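PDB 3M1G: putative glutathione S-transferase from Corynebacterium glutamicum, which probably acts as a glutathione transferase of the ECM4-like, omega-related group, pairing a thioredoxin-like N-terminal domain with an all-helical C-terminal one. Local coordinates for residues C70-R75 against N152-I157; G199-G204 against Q300-T305; T251-D256 against T293-I298; V258-F263 against R267-E272. All coordinates share one frame; numbering follows the deposited sequence.

Contact 1 of 4, residues C70-R75 against N152-I157; sequences CPWAHR and NDYPSI
Tyr-154 lays its ring against Trp-72 and Arg-75, which project from the start of helix 71-83. Its CE1 lies 3.5 Å from Trp-72 CE3, and its hydroxyl stands over the rim of one indole face, while Pro-71 CG lies over the other. The planes are inclined at 40°, an oblique pairing. Trp-72 CB adds a CH-pi contact, 4.2 Å from the centroid of the Tyr-154 ring and only 9° off its normal. The Arg-75 chain, extended from CG to NE, brings NH2 to the edge of the same ring, 3.5 Å from Tyr-154 CD1, with the guanidinium turned 77° to it. One water then bridges the segments, accepting from Arg-75 NH2 (3.0 Å) and donating to Tyr-154 O (2.7 Å).

Farther out, both helix starts are capped. Cys-70 SG, of the predicted nucleophile, accepts from Ala-73 N at 3.5 Å, and Asp-153 caps the helix of Tyr-154 through a weak bond from Ser-156 N. His-98 meets both aromatic rings edge-to-face.

Aromatic packing thus joins two helices, with no direct hydrogen bond between the segments; the water gives buried Arg-75 a polar link to the facing backbone, on the helix that begins right after Cys-70.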
# COMPACT_ATOMS: atom_id res chain seq x y z
N CYS A 70 11.92 -11.35 -11.93
CA CYS A 70 11.35 -10.89 -13.18
C CYS A 70 10.08 -11.67 -13.50
O CYS A 70 10.13 -12.90 -13.60
CB CYS A 70 12.40 -11.10 -14.31
SG CYS A 70 11.74 -10.79 -15.99
N PRO A 71 8.93 -10.98 -13.67
CA PRO A 71 7.68 -11.69 -13.98
C PRO A 71 7.63 -12.42 -15.35
O PRO A 71 7.01 -13.48 -15.48
CB PRO A 71 6.62 -10.58 -13.92
CG PRO A 71 7.39 -9.29 -14.20
CD PRO A 71 8.75 -9.50 -13.61
N TRP A 72 8.28 -11.85 -16.35
CA TRP A 72 8.32 -12.46 -17.65
C TRP A 72 9.07 -13.79 -17.56
O TRP A 72 8.64 -14.80 -18.11
CB TRP A 72 8.96 -11.52 -18.67
CG TRP A 72 8.58 -10.10 -18.50
CD1 TRP A 72 9.36 -9.08 -17.93
CD2 TRP A 72 7.33 -9.50 -18.84
NE1 TRP A 72 8.63 -7.90 -17.92
CE2 TRP A 72 7.40 -8.12 -18.48
CE3 TRP A 72 6.15 -9.98 -19.41
CZ2 TRP A 72 6.35 -7.23 -18.69
CZ3 TRP A 72 5.10 -9.10 -19.62
CH2 TRP A 72 5.20 -7.73 -19.26
N ALA A 73 10.20 -13.79 -16.86
CA ALA A 73 10.95 -15.00 -16.60
C ALA A 73 10.19 -15.99 -15.76
O ALA A 73 10.28 -17.22 -15.97
CB ALA A 73 12.32 -14.68 -15.94
N HIS A 74 9.43 -15.48 -14.78
CA HIS A 74 8.68 -16.33 -13.92
C HIS A 74 7.73 -17.25 -14.73
O HIS A 74 7.61 -18.43 -14.42
CB HIS A 74 7.92 -15.48 -12.87
CG HIS A 74 7.54 -16.22 -11.63
ND1 HIS A 74 6.88 -15.60 -10.57
CD2 HIS A 74 7.68 -17.51 -11.28
CE1 HIS A 74 6.65 -16.50 -9.62
NE2 HIS A 74 7.13 -17.67 -10.02
N ARG A 75 7.07 -16.73 -15.76
CA ARG A 75 6.23 -17.58 -16.63
C ARG A 75 6.95 -18.85 -17.14
O ARG A 75 6.38 -19.95 -17.13
CB ARG A 75 5.86 -16.83 -17.89
CG ARG A 75 5.14 -15.49 -17.74
CD ARG A 75 4.91 -14.94 -19.13
NE ARG A 75 4.14 -13.73 -19.16
CZ ARG A 75 3.74 -13.15 -20.30
NH1 ARG A 75 3.06 -12.03 -20.26
NH2 ARG A 75 4.02 -13.70 -21.48
N ASN A 152 14.90 -15.08 -27.00
CA ASN A 152 14.41 -14.32 -25.85
C ASN A 152 12.99 -13.82 -26.07
O ASN A 152 12.53 -12.88 -25.44
CB ASN A 152 15.35 -13.14 -25.47
CG ASN A 152 15.68 -12.25 -26.62
OD1 ASN A 152 14.87 -12.05 -27.52
ND2 ASN A 152 16.91 -11.70 -26.61
N ASP A 153 12.27 -14.47 -26.98
CA ASP A 153 10.90 -14.12 -27.23
C ASP A 153 10.00 -14.90 -26.24
O ASP A 153 9.55 -16.03 -26.53
CB ASP A 153 10.56 -14.42 -28.67
CG ASP A 153 9.13 -14.03 -28.99
OD1 ASP A 153 8.81 -12.86 -28.82
OD2 ASP A 153 8.35 -14.90 -29.39
N TYR A 154 9.76 -14.29 -25.09
CA TYR A 154 9.18 -15.02 -23.95
C TYR A 154 7.75 -15.57 -24.21
O TYR A 154 7.45 -16.67 -23.73
CB TYR A 154 9.30 -14.24 -22.60
CG TYR A 154 8.65 -12.90 -22.64
CD1 TYR A 154 7.29 -12.78 -22.40
CD2 TYR A 154 9.36 -11.77 -23.01
CE1 TYR A 154 6.66 -11.57 -22.52
CE2 TYR A 154 8.73 -10.53 -23.13
CZ TYR A 154 7.37 -10.45 -22.88
OH TYR A 154 6.72 -9.27 -22.96
N PRO A 155 6.90 -14.87 -25.01
CA PRO A 155 5.60 -15.50 -25.35
C PRO A 155 5.73 -16.83 -26.14
O PRO A 155 5.02 -17.79 -25.82
CB PRO A 155 4.88 -14.46 -26.20
CG PRO A 155 5.60 -13.10 -25.83
CD PRO A 155 7.03 -13.51 -25.61
N SER A 156 6.64 -16.92 -27.10
CA SER A 156 6.78 -18.16 -27.81
C SER A 156 7.50 -19.23 -27.00
O SER A 156 7.28 -20.43 -27.22
CB SER A 156 7.41 -17.97 -29.21
OG SER A 156 8.75 -17.62 -29.10
N ILE A 157 8.28 -18.83 -26.00
CA ILE A 157 8.96 -19.82 -25.18
C ILE A 157 7.96 -20.72 -24.48
O ILE A 157 8.08 -21.93 -24.56
CB ILE A 157 9.98 -19.19 -24.18
CG1 ILE A 157 11.18 -18.65 -24.95
CG2 ILE A 157 10.47 -20.22 -23.13
CD1 ILE A 157 12.20 -17.85 -24.12
O HOH W 1 5.33 -16.37 -22.08

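Contact 2 of 4, residues G199-G204 against Q300-T305; sequences GVYRTG and QHYYIT
Tyr-201 and Tyr-302 meet through their phenol ends, and this one pair makes the whole contact between 199-204 and 300-305. The two OH atoms are modelled 2.3 Å apart, a hydrogen bond in which either could be the donor; the separation is shorter than usual, so its exact length is doubtful. Each hydroxyl comes in at the edge of the other ring, near its plane, and the side chains cross at about a right angle. Tyr-302 CE2 approaches Tyr-201 OH to 3.5 Å, whereas the nearest ring carbons, Tyr-201 CE1 and Tyr-302 CE2, are 4.1 Å apart. Both side chains have CG anti to the carbonyl carbon (chi1 -73° in Tyr-201, -80° in Tyr-302), and from this setting their hydroxyl ends meet.

The tight part is at the hydroxyls. Pro-71 packs on both tyrosines, Phe-263 meets Tyr-201 edge-to-face, and Tyr-302 OH has a second hydrogen-bond partner in Tyr-259 OH. Away from the hydroxyls the contact is loose: the helix backbones stay far apart, only 83 Å² is buried in all, and Tyr-201 remains partly exposed to solvent, whereas Tyr-302 is buried.

Tyr-201 is the predicted proton donor or acceptor, and Tyr-302 is predicted to lower the pKa of the active-site cysteine, as is Tyr-259; such a tyrosine cluster beside a cysteine is consistent with the active site of an ECM4-like glutathione transferase.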
# COMPACT_ATOMS: atom_id res chain seq x y z
N GLY A 199 0.94 -2.84 -17.70
CA GLY A 199 0.19 -1.76 -17.05
C GLY A 199 0.81 -1.27 -15.75
O GLY A 199 0.82 -0.07 -15.49
N VAL A 200 1.30 -2.21 -14.93
CA VAL A 200 1.97 -1.83 -13.70
C VAL A 200 3.26 -1.02 -13.96
O VAL A 200 3.52 -0.03 -13.25
CB VAL A 200 2.19 -3.02 -12.73
CG1 VAL A 200 0.82 -3.61 -12.30
CG2 VAL A 200 3.14 -4.12 -13.33
N TYR A 201 4.04 -1.42 -14.97
CA TYR A 201 5.29 -0.74 -15.34
C TYR A 201 5.03 0.66 -15.89
O TYR A 201 5.71 1.62 -15.52
CB TYR A 201 6.12 -1.59 -16.34
CG TYR A 201 6.74 -2.77 -15.67
CD1 TYR A 201 7.93 -2.64 -14.99
CD2 TYR A 201 6.11 -4.00 -15.65
CE1 TYR A 201 8.48 -3.71 -14.31
CE2 TYR A 201 6.65 -5.06 -14.97
CZ TYR A 201 7.83 -4.89 -14.29
OH TYR A 201 8.37 -5.95 -13.61
N ARG A 202 4.02 0.80 -16.74
CA ARG A 202 3.63 2.11 -17.27
C ARG A 202 3.17 3.07 -16.13
O ARG A 202 3.40 4.29 -16.19
CB ARG A 202 2.53 1.91 -18.31
CG ARG A 202 2.34 3.04 -19.36
CD ARG A 202 1.70 2.49 -20.70
NE ARG A 202 0.50 1.80 -20.28
CZ ARG A 202 0.15 0.55 -20.58
NH1 ARG A 202 0.80 -0.19 -21.47
NH2 ARG A 202 -0.95 0.07 -20.01
N THR A 203 2.55 2.50 -15.09
CA THR A 203 2.11 3.26 -13.92
C THR A 203 3.31 3.64 -13.07
O THR A 203 3.45 4.80 -12.74
CB THR A 203 1.06 2.51 -13.07
OG1 THR A 203 -0.05 2.15 -13.90
CG2 THR A 203 0.53 3.39 -11.92
N GLY A 204 4.19 2.69 -12.80
CA GLY A 204 5.33 2.91 -11.95
C GLY A 204 6.43 3.78 -12.52
O GLY A 204 7.03 4.57 -11.78
N GLN A 300 13.66 -7.23 -2.97
CA GLN A 300 15.00 -6.67 -3.04
C GLN A 300 15.31 -6.10 -4.43
O GLN A 300 15.89 -5.00 -4.56
CB GLN A 300 16.04 -7.71 -2.64
CG GLN A 300 16.01 -7.95 -1.14
CD GLN A 300 17.06 -8.93 -0.72
OE1 GLN A 300 17.68 -9.55 -1.54
NE2 GLN A 300 17.27 -9.08 0.57
N HIS A 301 14.91 -6.80 -5.48
CA HIS A 301 15.25 -6.35 -6.81
C HIS A 301 14.61 -4.99 -7.10
O HIS A 301 15.26 -4.04 -7.51
CB HIS A 301 14.82 -7.33 -7.89
CG HIS A 301 14.93 -6.75 -9.27
ND1 HIS A 301 16.14 -6.59 -9.91
CD2 HIS A 301 14.00 -6.20 -10.08
CE1 HIS A 301 15.95 -5.98 -11.06
NE2 HIS A 301 14.66 -5.73 -11.19
N TYR A 302 13.33 -4.88 -6.85
CA TYR A 302 12.62 -3.68 -7.25
C TYR A 302 13.04 -2.49 -6.39
O TYR A 302 13.38 -1.43 -6.90
CB TYR A 302 11.10 -3.91 -7.16
CG TYR A 302 10.54 -4.66 -8.31
CD1 TYR A 302 10.52 -6.05 -8.31
CD2 TYR A 302 10.05 -3.99 -9.43
CE1 TYR A 302 10.00 -6.76 -9.37
CE2 TYR A 302 9.53 -4.68 -10.51
CZ TYR A 302 9.53 -6.09 -10.49
OH TYR A 302 8.99 -6.81 -11.54
N TYR A 303 13.02 -2.70 -5.07
CA TYR A 303 13.19 -1.60 -4.11
C TYR A 303 14.65 -1.15 -4.02
O TYR A 303 14.90 0.03 -3.71
CB TYR A 303 12.67 -1.97 -2.71
CG TYR A 303 11.17 -1.87 -2.55
CD1 TYR A 303 10.55 -0.64 -2.34
CD2 TYR A 303 10.35 -3.00 -2.63
CE1 TYR A 303 9.14 -0.53 -2.18
CE2 TYR A 303 8.95 -2.90 -2.46
CZ TYR A 303 8.37 -1.65 -2.25
OH TYR A 303 7.02 -1.53 -2.09
N ILE A 304 15.60 -2.05 -4.27
CA ILE A 304 17.03 -1.68 -4.21
C ILE A 304 17.55 -1.18 -5.56
O ILE A 304 18.20 -0.17 -5.64
CB ILE A 304 17.91 -2.84 -3.72
CG1 ILE A 304 17.54 -3.17 -2.26
CG2 ILE A 304 19.42 -2.49 -3.82
CD1 ILE A 304 18.25 -4.44 -1.72
N THR A 305 17.18 -1.87 -6.61
CA THR A 305 17.66 -1.58 -7.97
C THR A 305 17.09 -0.33 -8.62
O THR A 305 17.78 0.31 -9.39
CB THR A 305 17.31 -2.82 -8.85
OG1 THR A 305 18.21 -3.85 -8.45
CG2 THR A 305 17.36 -2.56 -10.33

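Contact 3 of 4, residues T251-D256 against T293-I298; sequences TLVRFD and TDFTEI
With CG set anti to the carbonyl carbon (chi1 -70°) and the chain extended as far as NE, Arg-254 runs across Ile-298 at about a right angle; Val-253, by contrast, has CG2 anti to its backbone nitrogen and sends that methyl toward Thr-293 and Phe-295. Arg-254 CG touches Ile-298 CG2 at 3.7 Å, and Ile-298 CD1 lies over one face of the guanidinium, 3.9 Å from Arg-254 CZ. Val-253 CG2 and Thr-293 CG2 meet tip to tip at 3.9 Å. The same valine methyl is 4.0 Å from Phe-295 CZ, while Val-253 O sits at the edge of the phenyl ring, 3.6 Å from Phe-295 CE1.

Asp-294 starts helix 295-305 as its N-cap, OD1 accepting from Glu-297 N at 3.1 Å from above the carboxylate plane. Thr-293 OG1 is tied to Phe-289 O and to Tyr-249 OH, which leaves its methyl for the valine.

No hydrogen bond crosses; the contact is van der Waals packing, in which the guanidinium face and the Val-253 carbonyl also take part. Arg-254 finds its polar partners elsewhere: NH1 bonds to Pro-250 O and His-74 ND1, and NE to Ala-69 O. A positive guanidinium beside His-74 would probably disfavour a charged imidazole there.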
# COMPACT_ATOMS: atom_id res chain seq x y z
N THR A 251 2.23 -11.12 -12.32
CA THR A 251 1.87 -9.75 -11.98
C THR A 251 1.14 -9.69 -10.61
O THR A 251 1.51 -8.91 -9.73
CB THR A 251 1.05 -9.07 -13.09
OG1 THR A 251 1.85 -9.02 -14.28
CG2 THR A 251 0.76 -7.59 -12.69
N LEU A 252 0.16 -10.55 -10.43
CA LEU A 252 -0.65 -10.54 -9.20
C LEU A 252 0.17 -10.88 -7.95
O LEU A 252 -0.01 -10.25 -6.91
CB LEU A 252 -1.86 -11.46 -9.29
CG LEU A 252 -2.95 -11.11 -10.29
CD1 LEU A 252 -4.08 -12.17 -10.21
CD2 LEU A 252 -3.51 -9.68 -10.13
N VAL A 253 1.09 -11.84 -8.08
CA VAL A 253 1.89 -12.28 -6.95
C VAL A 253 2.94 -11.25 -6.49
O VAL A 253 3.41 -11.30 -5.34
CB VAL A 253 2.52 -13.64 -7.23
CG1 VAL A 253 3.82 -13.51 -8.09
CG2 VAL A 253 2.75 -14.39 -5.92
N ARG A 254 3.26 -10.30 -7.35
CA ARG A 254 4.16 -9.22 -7.05
C ARG A 254 3.40 -7.93 -6.70
O ARG A 254 4.02 -6.90 -6.39
CB ARG A 254 5.07 -8.93 -8.26
CG ARG A 254 6.11 -10.01 -8.53
CD ARG A 254 6.74 -9.89 -9.92
NE ARG A 254 7.82 -10.87 -10.02
CZ ARG A 254 7.63 -12.18 -10.19
NH1 ARG A 254 6.42 -12.66 -10.33
NH2 ARG A 254 8.67 -13.02 -10.21
N PHE A 255 2.09 -7.97 -6.76
CA PHE A 255 1.32 -6.74 -6.63
C PHE A 255 1.34 -6.09 -5.24
O PHE A 255 1.84 -4.96 -5.09
CB PHE A 255 -0.12 -6.93 -7.10
CG PHE A 255 -0.81 -5.63 -7.39
CD1 PHE A 255 -1.45 -4.94 -6.37
CD2 PHE A 255 -0.81 -5.13 -8.64
CE1 PHE A 255 -2.11 -3.74 -6.63
CE2 PHE A 255 -1.46 -3.93 -8.93
CZ PHE A 255 -2.14 -3.24 -7.89
N ASP A 256 0.83 -6.77 -4.23
CA ASP A 256 0.84 -6.18 -2.90
C ASP A 256 2.27 -5.97 -2.40
O ASP A 256 2.57 -4.94 -1.74
CB ASP A 256 0.02 -7.02 -1.90
CG ASP A 256 -1.49 -6.97 -2.18
OD1 ASP A 256 -1.91 -6.16 -3.04
OD2 ASP A 256 -2.25 -7.76 -1.54
N THR A 293 8.27 -18.98 -6.28
CA THR A 293 8.07 -17.57 -5.93
C THR A 293 8.94 -17.23 -4.72
O THR A 293 8.69 -17.76 -3.62
CB THR A 293 6.60 -17.28 -5.62
OG1 THR A 293 5.80 -17.64 -6.75
CG2 THR A 293 6.36 -15.78 -5.29
N ASP A 294 9.95 -16.39 -4.93
CA ASP A 294 10.85 -15.95 -3.87
C ASP A 294 10.57 -14.47 -3.56
O ASP A 294 11.00 -13.57 -4.29
CB ASP A 294 12.32 -16.16 -4.27
CG ASP A 294 13.31 -15.89 -3.11
OD1 ASP A 294 13.03 -14.98 -2.32
OD2 ASP A 294 14.37 -16.60 -3.02
N PHE A 295 9.81 -14.25 -2.49
CA PHE A 295 9.34 -12.90 -2.18
C PHE A 295 10.48 -11.96 -1.80
O PHE A 295 10.43 -10.77 -2.12
CB PHE A 295 8.29 -12.92 -1.08
CG PHE A 295 6.96 -13.46 -1.53
CD1 PHE A 295 6.14 -12.71 -2.33
CD2 PHE A 295 6.52 -14.71 -1.11
CE1 PHE A 295 4.91 -13.18 -2.72
CE2 PHE A 295 5.31 -15.19 -1.49
CZ PHE A 295 4.49 -14.42 -2.30
N THR A 296 11.53 -12.49 -1.17
CA THR A 296 12.70 -11.68 -0.81
C THR A 296 13.43 -11.16 -2.03
O THR A 296 13.75 -9.99 -2.08
CB THR A 296 13.66 -12.45 0.10
OG1 THR A 296 12.96 -12.80 1.30
CG2 THR A 296 14.91 -11.61 0.47
N GLU A 297 13.67 -12.03 -3.02
CA GLU A 297 14.39 -11.59 -4.21
C GLU A 297 13.52 -10.69 -5.05
O GLU A 297 14.03 -9.76 -5.66
CB GLU A 297 14.90 -12.78 -5.04
CG GLU A 297 16.04 -13.46 -4.32
CD GLU A 297 16.87 -14.41 -5.15
OE1 GLU A 297 16.68 -14.48 -6.37
OE2 GLU A 297 17.77 -15.06 -4.56
N ILE A 298 12.23 -10.94 -5.09
CA ILE A 298 11.32 -10.00 -5.78
C ILE A 298 11.44 -8.58 -5.15
O ILE A 298 11.77 -7.62 -5.85
CB ILE A 298 9.86 -10.52 -5.73
CG1 ILE A 298 9.69 -11.75 -6.64
CG2 ILE A 298 8.81 -9.41 -6.09
CD1 ILE A 298 8.41 -12.54 -6.37

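Contact 4 of 4, residues V258-F263 against R267-E272; sequences VYHGHF and RNKITE
His-260 makes every close contact of 258-263 with 267-272, by its ring face to Lys-269 and by its edge to Asn-268. The apolar part is a CH-pi contact: Lys-269 CG lies over the imidazole, 4.0 Å from the centroid and 30° off the normal, and is nearest to His-260 NE2 at 3.6 Å. The two side chains cross at about a right angle. With CG anti to the backbone nitrogen (chi1 -176°), the histidine reaches out to this loop, and Asn-268 O takes the edge of the ring, 3.4 Å from His-260 CD2.

The hydrogen bonds lie within the loop and shape the surface that His-260 meets. Glu-272 OE1 accepts from Lys-269 N at 2.9 Å through its anti lone pair, and more weakly from Asn-268 ND2. Glu-272 N returns a bond to Lys-269 O, which helps close the turn, and Arg-267 NE reaches Asn-268 OD1 at 2.8 Å.

Charged pairs extend outward, none of them between the two segments. Arg-267 forms a salt bridge with Asp-224, while Lys-269 NZ leads away from His-260 to Glu-272 of the second subunit, a bridge repeated in reverse by Glu-272 with Lys-269 of that subunit. His-260 also meets His-260 of the second subunit. These reciprocal links mark the turn as part of the dimer interface, formed here by the helical C-terminal domain.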
# COMPACT_ATOMS: atom_id res chain seq x y z
N VAL A 258 5.09 -5.27 -4.14
CA VAL A 258 5.91 -4.29 -4.86
C VAL A 258 5.09 -3.25 -5.62
O VAL A 258 5.21 -2.06 -5.38
CB VAL A 258 6.87 -4.95 -5.88
CG1 VAL A 258 7.53 -3.85 -6.74
CG2 VAL A 258 7.93 -5.79 -5.16
N TYR A 259 4.25 -3.67 -6.53
CA TYR A 259 3.60 -2.72 -7.44
C TYR A 259 2.67 -1.76 -6.73
O TYR A 259 2.55 -0.59 -7.10
CB TYR A 259 2.81 -3.46 -8.52
CG TYR A 259 3.63 -4.43 -9.39
CD1 TYR A 259 4.94 -4.16 -9.77
CD2 TYR A 259 3.07 -5.64 -9.83
CE1 TYR A 259 5.66 -5.05 -10.59
CE2 TYR A 259 3.77 -6.52 -10.61
CZ TYR A 259 5.06 -6.22 -11.01
OH TYR A 259 5.75 -7.07 -11.81
N HIS A 260 1.98 -2.25 -5.72
CA HIS A 260 1.05 -1.43 -4.91
C HIS A 260 1.67 -0.12 -4.43
O HIS A 260 1.09 0.94 -4.63
CB HIS A 260 0.52 -2.27 -3.72
CG HIS A 260 -0.51 -1.57 -2.88
ND1 HIS A 260 -0.16 -0.66 -1.90
CD2 HIS A 260 -1.87 -1.59 -2.93
CE1 HIS A 260 -1.27 -0.12 -1.39
NE2 HIS A 260 -2.33 -0.71 -1.96
N GLY A 261 2.83 -0.21 -3.77
CA GLY A 261 3.55 0.96 -3.26
C GLY A 261 4.65 1.51 -4.20
O GLY A 261 4.58 2.66 -4.64
N HIS A 262 5.64 0.68 -4.50
CA HIS A 262 6.79 1.06 -5.33
C HIS A 262 6.38 1.68 -6.67
O HIS A 262 6.92 2.71 -7.05
CB HIS A 262 7.68 -0.17 -5.54
CG HIS A 262 8.96 0.11 -6.27
ND1 HIS A 262 9.94 0.95 -5.78
CD2 HIS A 262 9.45 -0.40 -7.44
CE1 HIS A 262 10.97 0.95 -6.61
NE2 HIS A 262 10.70 0.14 -7.63
N PHE A 263 5.41 1.06 -7.35
CA PHE A 263 4.88 1.57 -8.64
C PHE A 263 3.60 2.40 -8.50
O PHE A 263 2.96 2.75 -9.52
CB PHE A 263 4.64 0.40 -9.61
CG PHE A 263 5.90 -0.19 -10.23
CD1 PHE A 263 7.14 0.36 -10.02
CD2 PHE A 263 5.80 -1.24 -11.12
CE1 PHE A 263 8.28 -0.15 -10.66
CE2 PHE A 263 6.96 -1.76 -11.76
CZ PHE A 263 8.19 -1.22 -11.50
N ARG A 267 -4.77 1.41 -5.86
CA ARG A 267 -6.16 1.79 -5.57
C ARG A 267 -6.66 0.98 -4.39
O ARG A 267 -7.37 1.48 -3.53
CB ARG A 267 -7.13 1.54 -6.72
CG ARG A 267 -8.53 2.12 -6.43
CD ARG A 267 -9.54 1.75 -7.50
NE ARG A 267 -9.92 0.33 -7.34
CZ ARG A 267 -10.69 -0.34 -8.20
NH1 ARG A 267 -11.12 0.23 -9.32
NH2 ARG A 267 -10.98 -1.62 -7.97
N ASN A 268 -6.28 -0.29 -4.39
CA ASN A 268 -6.68 -1.29 -3.43
C ASN A 268 -5.57 -2.31 -3.42
O ASN A 268 -4.81 -2.39 -4.38
CB ASN A 268 -7.92 -2.06 -3.91
CG ASN A 268 -9.17 -1.27 -3.81
OD1 ASN A 268 -9.77 -0.90 -4.83
ND2 ASN A 268 -9.65 -1.07 -2.57
N LYS A 269 -5.49 -3.09 -2.34
CA LYS A 269 -4.60 -4.25 -2.33
C LYS A 269 -5.37 -5.39 -3.02
O LYS A 269 -6.61 -5.40 -3.03
CB LYS A 269 -4.21 -4.68 -0.90
CG LYS A 269 -3.12 -3.81 -0.24
CD LYS A 269 -2.91 -4.10 1.25
CE LYS A 269 -2.25 -5.49 1.45
NZ LYS A 269 -1.84 -5.75 2.86
N ILE A 270 -4.65 -6.36 -3.57
CA ILE A 270 -5.31 -7.55 -4.11
C ILE A 270 -6.10 -8.26 -3.02
O ILE A 270 -7.16 -8.81 -3.29
CB ILE A 270 -4.33 -8.52 -4.81
CG1 ILE A 270 -3.63 -7.84 -6.00
CG2 ILE A 270 -5.07 -9.79 -5.30
CD1 ILE A 270 -4.55 -7.19 -7.07
N THR A 271 -5.61 -8.23 -1.77
CA THR A 271 -6.34 -8.81 -0.62
C THR A 271 -7.75 -8.23 -0.47
O THR A 271 -8.60 -8.89 0.10
CB THR A 271 -5.58 -8.61 0.70
OG1 THR A 271 -5.42 -7.21 0.92
CG2 THR A 271 -4.14 -9.31 0.61
N GLU A 272 -8.01 -7.05 -1.03
CA GLU A 272 -9.35 -6.45 -0.96
C GLU A 272 -10.24 -6.71 -2.18
O GLU A 272 -11.33 -6.18 -2.25
CB GLU A 272 -9.23 -4.92 -0.78
CG GLU A 272 -8.40 -4.47 0.43
CD GLU A 272 -8.24 -2.95 0.49
OE1 GLU A 272 -7.54 -2.35 -0.38
OE2 GLU A 272 -8.87 -2.36 1.39

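Contacts 1 and 2 hold predicted active-site residues, and contact 3 adjoins them through Arg-254. The centres of contacts 1 and 2 are about 17 Å apart, yet they meet at Pro-71, whose CG is 3.5 Å from Tyr-201 OH. The bond between His-74 ND1 and Arg-254 NH1 (3.0 Å) ties contact 1 to contact 3, linking the N-terminal and C-terminal domains. Contacts 2 and 3 share helix 295-305. Asp-256 OD1 accepts from Ile-270 N at 2.8 Å, joining contact 3 to the loop of contact 4. The segments of contact 4 lie between the tyrosines, through Tyr-259 OH, hydrogen-bonded to Tyr-302 OH at 3.3 Å, and the second subunit, through His-260 and Lys-269.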